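Local coordinates for protein deseasin MCP-01 (Pseudoalteromonas sp., PDB 3VV3) that probably hydrolyses peptide bonds in collagen as a bacterial serine protease of the subtilisin family, at residues His88-Asp102 against Ile132-Gly144. Residues are numbered along the deposited sequence; the frame is centred on the assembly and turned at random.
Sequences HGINAITDVGDPMDD and IVGCKFLAADGTG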
loop_
_atom_site.group_PDB
_atom_site.type_symbol
_atom_site.label_atom_id
_atom_site.label_comp_id
_atom_site.label_asym_id
_atom_site.label_seq_id
_atom_site.Cartn_x
_atom_site.Cartn_y
_atom_site.Cartn_z
ATOM N N HIS A 88 -8.243 21.927 12.220
ATOM C CA HIS A 88 -8.520 21.120 11.032
ATOM C C HIS A 88 -8.831 19.658 11.347
ATOM O O HIS A 88 -9.088 18.863 10.437
ATOM C CB HIS A 88 -7.320 21.167 10.086
ATOM C CG HIS A 88 -6.985 22.543 9.607
ATOM N ND1 HIS A 88 -7.873 23.316 8.888
ATOM C CD2 HIS A 88 -5.858 23.284 9.734
ATOM C CE1 HIS A 88 -7.308 24.474 8.596
ATOM N NE2 HIS A 88 -6.082 24.476 9.088
ATOM N N GLY A 89 -8.794 19.301 12.627
ATOM C CA GLY A 89 -8.932 17.911 13.026
ATOM C C GLY A 89 -7.919 17.579 14.104
ATOM O O GLY A 89 -7.396 18.481 14.758
ATOM N N ILE A 90 -7.620 16.294 14.277
ATOM C CA ILE A 90 -6.763 15.880 15.381
ATOM C C ILE A 90 -5.803 14.768 15.021
ATOM O O ILE A 90 -5.930 14.120 13.976
ATOM C CB ILE A 90 -7.588 15.379 16.591
ATOM C CG1 ILE A 90 -8.419 14.144 16.206
ATOM C CG2 ILE A 90 -8.459 16.505 17.166
ATOM C CD1 ILE A 90 -8.964 13.349 17.404
ATOM N N ASN A 91 -4.837 14.563 15.911
ATOM C CA ASN A 91 -3.977 13.390 15.889
ATOM C C ASN A 91 -4.393 12.524 17.080
ATOM O O ASN A 91 -4.206 12.923 18.235
ATOM C CB ASN A 91 -2.511 13.827 15.999
ATOM C CG ASN A 91 -1.532 12.660 15.976
ATOM O OD1 ASN A 91 -1.800 11.598 16.537
ATOM N ND2 ASN A 91 -0.380 12.865 15.338
ATOM N N ALA A 92 -4.990 11.366 16.799
ATOM C CA ALA A 92 -5.510 10.486 17.854
ATOM C C ALA A 92 -4.425 9.706 18.583
ATOM O O ALA A 92 -4.690 9.070 19.610
ATOM C CB ALA A 92 -6.565 9.528 17.289
ATOM N N ILE A 93 -3.210 9.737 18.047
ATOM C CA ILE A 93 -2.078 9.098 18.704
ATOM C C ILE A 93 -1.523 9.993 19.826
ATOM O O ILE A 93 -1.272 9.527 20.948
ATOM C CB ILE A 93 -0.963 8.763 17.684
ATOM C CG1 ILE A 93 -1.522 7.923 16.529
ATOM C CG2 ILE A 93 0.187 8.046 18.378
ATOM C CD1 ILE A 93 -0.549 7.781 15.360
ATOM N N THR A 94 -1.358 11.278 19.525
ATOM C CA THR A 94 -0.678 12.200 20.435
ATOM C C THR A 94 -1.639 13.172 21.109
ATOM O O THR A 94 -1.248 13.902 22.025
ATOM C CB THR A 94 0.375 13.029 19.691
ATOM O OG1 THR A 94 -0.275 13.891 18.743
ATOM C CG2 THR A 94 1.365 12.118 18.967
ATOM N N ASP A 95 -2.887 13.172 20.644
ATOM C CA ASP A 95 -3.923 14.103 21.094
ATOM C C ASP A 95 -3.708 15.542 20.643
ATOM O O ASP A 95 -4.500 16.422 20.973
ATOM C CB ASP A 95 -4.111 14.052 22.617
ATOM C CG ASP A 95 -4.784 12.787 23.073
ATOM O OD1 ASP A 95 -5.387 12.089 22.234
ATOM O OD2 ASP A 95 -4.705 12.482 24.278
ATOM N N VAL A 96 -2.648 15.793 19.886
ATOM C CA VAL A 96 -2.424 17.144 19.377
ATOM C C VAL A 96 -3.517 17.492 18.359
ATOM O O VAL A 96 -3.928 16.642 17.565
ATOM C CB VAL A 96 -1.014 17.297 18.774
ATOM C CG1 VAL A 96 -0.829 18.679 18.161
ATOM C CG2 VAL A 96 0.045 17.036 19.853
ATOM N N GLY A 97 -4.002 18.730 18.401
ATOM C CA GLY A 97 -5.061 19.171 17.504
ATOM C C GLY A 97 -4.585 19.504 16.100
ATOM O O GLY A 97 -4.875 20.581 15.573
ATOM N N ASP A 98 -3.867 18.565 15.486
ATOM C CA ASP A 98 -3.242 18.794 14.192
ATOM C C ASP A 98 -3.229 17.476 13.427
ATOM O O ASP A 98 -2.495 16.560 13.787
ATOM C CB ASP A 98 -1.809 19.298 14.388
ATOM C CG ASP A 98 -1.158 19.728 13.091
ATOM O OD1 ASP A 98 -1.721 19.443 12.010
ATOM O OD2 ASP A 98 -0.078 20.355 13.155
ATOM N N PRO A 99 -4.057 17.372 12.377
ATOM C CA PRO A 99 -4.121 16.122 11.614
ATOM C C PRO A 99 -3.129 16.086 10.459
ATOM O O PRO A 99 -3.293 15.233 9.595
ATOM C CB PRO A 99 -5.548 16.149 11.054
ATOM C CG PRO A 99 -5.779 17.620 10.786
ATOM C CD PRO A 99 -5.077 18.340 11.935
ATOM N N MET A 100 -2.122 16.960 10.447
ATOM C CA MET A 100 -1.175 16.992 9.327
ATOM C C MET A 100 -0.679 15.592 8.947
ATOM O O MET A 100 -0.219 14.815 9.793
ATOM C CB MET A 100 0.021 17.909 9.627
ATOM C CG MET A 100 1.122 17.835 8.567
ATOM S SD MET A 100 0.572 18.384 6.938
ATOM C CE MET A 100 0.125 20.078 7.289
ATOM N N ASP A 101 -0.772 15.293 7.656
ATOM C CA ASP A 101 -0.324 14.023 7.114
ATOM C C ASP A 101 1.187 14.026 6.884
ATOM O O ASP A 101 1.706 14.823 6.094
ATOM C CB ASP A 101 -1.038 13.785 5.790
ATOM C CG ASP A 101 -0.755 12.423 5.202
ATOM O OD1 ASP A 101 -0.162 11.566 5.902
ATOM O OD2 ASP A 101 -1.155 12.210 4.034
ATOM N N ASP A 102 1.883 13.128 7.571
ATOM C CA ASP A 102 3.328 12.971 7.396
ATOM C C ASP A 102 3.648 11.624 6.756
ATOM O O ASP A 102 4.790 11.165 6.807
ATOM C CB ASP A 102 4.062 13.112 8.735
ATOM C CG ASP A 102 3.551 12.142 9.786
ATOM O OD1 ASP A 102 2.698 11.292 9.454
ATOM O OD2 ASP A 102 4.004 12.232 10.946
ATOM N N ILE A 132 -13.172 19.017 4.479
ATOM C CA ILE A 132 -12.588 17.761 4.910
ATOM C C ILE A 132 -11.924 17.926 6.267
ATOM O O ILE A 132 -11.009 18.737 6.416
ATOM C CB ILE A 132 -11.542 17.281 3.899
ATOM C CG1 ILE A 132 -12.222 16.962 2.568
ATOM C CG2 ILE A 132 -10.806 16.052 4.436
ATOM C CD1 ILE A 132 -11.250 16.705 1.431
ATOM N N VAL A 133 -12.389 17.157 7.249
ATOM C CA VAL A 133 -11.761 17.130 8.572
ATOM C C VAL A 133 -10.970 15.835 8.737
ATOM O O VAL A 133 -11.453 14.752 8.404
ATOM C CB VAL A 133 -12.801 17.275 9.723
ATOM C CG1 VAL A 133 -13.986 16.341 9.526
ATOM C CG2 VAL A 133 -12.138 17.043 11.087
ATOM N N GLY A 134 -9.743 15.948 9.233
ATOM C CA GLY A 134 -8.902 14.773 9.359
ATOM C C GLY A 134 -8.783 14.279 10.779
ATOM O O GLY A 134 -8.760 15.071 11.720
ATOM N N CYS A 135 -8.736 12.960 10.937
ATOM C CA CYS A 135 -8.260 12.373 12.182
ATOM C C CYS A 135 -7.164 11.376 11.833
ATOM O O CYS A 135 -7.393 10.393 11.119
ATOM C CB CYS A 135 -9.379 11.693 12.974
ATOM S SG CYS A 135 -8.816 11.065 14.587
ATOM N N LYS A 136 -5.967 11.676 12.317
ATOM C CA LYS A 136 -4.785 10.869 12.075
ATOM C C LYS A 136 -4.654 9.838 13.184
ATOM O O LYS A 136 -4.395 10.199 14.334
ATOM C CB LYS A 136 -3.556 11.789 12.042
ATOM C CG LYS A 136 -2.212 11.077 11.995
ATOM C CD LYS A 136 -1.075 12.094 11.868
ATOM C CE LYS A 136 0.272 11.387 11.764
ATOM N NZ LYS A 136 0.328 10.504 10.544
ATOM N N PHE A 137 -4.858 8.559 12.860
ATOM C CA PHE A 137 -4.623 7.490 13.836
ATOM C C PHE A 137 -3.486 6.565 13.393
ATOM O O PHE A 137 -3.083 5.678 14.141
ATOM C CB PHE A 137 -5.902 6.681 14.150
ATOM C CG PHE A 137 -6.212 5.594 13.147
ATOM C CD1 PHE A 137 -6.708 5.910 11.888
ATOM C CD2 PHE A 137 -6.014 4.258 13.469
ATOM C CE1 PHE A 137 -7.000 4.909 10.957
ATOM C CE2 PHE A 137 -6.309 3.248 12.547
ATOM C CZ PHE A 137 -6.801 3.578 11.291
ATOM N N LEU A 138 -2.972 6.790 12.185
ATOM C CA LEU A 138 -1.832 6.041 11.674
ATOM C C LEU A 138 -0.618 6.947 11.574
ATOM O O LEU A 138 -0.689 8.021 10.984
ATOM C CB LEU A 138 -2.150 5.461 10.292
ATOM C CG LEU A 138 -3.277 4.432 10.317
ATOM C CD1 LEU A 138 -3.738 4.100 8.906
ATOM C CD2 LEU A 138 -2.839 3.175 11.072
ATOM N N ALA A 139 0.496 6.498 12.141
ATOM C CA ALA A 139 1.705 7.313 12.208
ATOM C C ALA A 139 2.465 7.300 10.893
ATOM O O ALA A 139 2.104 6.571 9.964
ATOM C CB ALA A 139 2.598 6.824 13.330
ATOM N N ALA A 140 3.534 8.093 10.833
ATOM C CA ALA A 140 4.376 8.156 9.643
ATOM C C ALA A 140 4.923 6.784 9.259
ATOM O O ALA A 140 5.180 6.518 8.074
ATOM C CB ALA A 140 5.513 9.138 9.861
ATOM N N ASP A 141 5.110 5.923 10.259
ATOM C CA ASP A 141 5.621 4.574 10.014
ATOM C C ASP A 141 4.531 3.503 10.025
ATOM O O ASP A 141 4.832 2.308 10.165
ATOM C CB ASP A 141 6.722 4.210 11.013
ATOM C CG ASP A 141 6.180 3.878 12.403
ATOM O OD1 ASP A 141 4.997 4.158 12.687
ATOM O OD2 ASP A 141 6.948 3.324 13.218
ATOM N N GLY A 142 3.274 3.922 9.897
ATOM C CA GLY A 142 2.171 2.976 9.809
ATOM C C GLY A 142 1.616 2.496 11.140
ATOM O O GLY A 142 0.626 1.752 11.179
ATOM N N THR A 143 2.238 2.918 12.234
ATOM C CA THR A 143 1.796 2.480 13.562
ATOM C C THR A 143 0.395 3.015 13.883
ATOM O O THR A 143 0.111 4.190 13.673
ATOM C CB THR A 143 2.771 2.955 14.664
ATOM O OG1 THR A 143 4.072 2.399 14.422
ATOM C CG2 THR A 143 2.279 2.513 16.047
ATOM N N GLY A 144 -0.474 2.146 14.392
ATOM C CA GLY A 144 -1.800 2.560 14.825
ATOM C C GLY A 144 -2.478 1.463 15.621
ATOM O O GLY A 144 -1.928 0.372 15.771
HETATM O O HOH W 1 -8.355 18.669 7.668
HETATM O O HOH W 2 3.419 10.318 12.812
HETATM O O HOH W 3 6.427 8.916 6.302
#
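Lys136 reaches out from its strand beside Asn91, the two side chains running the same way, with Asn91 ND2 3.6 Å from Lys136 CD. The lysine chain is extended as far as CE and bends only at the last torsion (chi4 61°), which brings NZ 2.7 Å from Asp102 OD1 in a salt bridge on the syn side of the carboxylate, 33° out of its plane. NZ also donates to the carbonyls of Leu138, 2.7 Å from its O, and Thr51, so three acceptors grip the buried ammonium. Were Lys136 an alanine, the Asp102 carboxylate would probably lose its cationic mate and the two carbonyls this donor. A water links Asp102 OD2 to Ala140 N. Asn91 OD1 accepts from Ile93 N in an Asx turn and, from above the carbonyl plane, from Thr94 N, completing an Asx motif just past the strand. On the other face, Ile90 CG1 lies 3.5 Å from Cys135 SG, itself in a disulfide with Cys152. The backbones pair in parallel register, Lys136 N to Ile90 O being nearly straight (173°). Strand 89-91, outermost in the chain's seven-stranded parallel sheet, joins 131-136 by a beta-alpha-beta crossover through helix 105-114; helix 146-161 covers the Ile90 and Cys135 face.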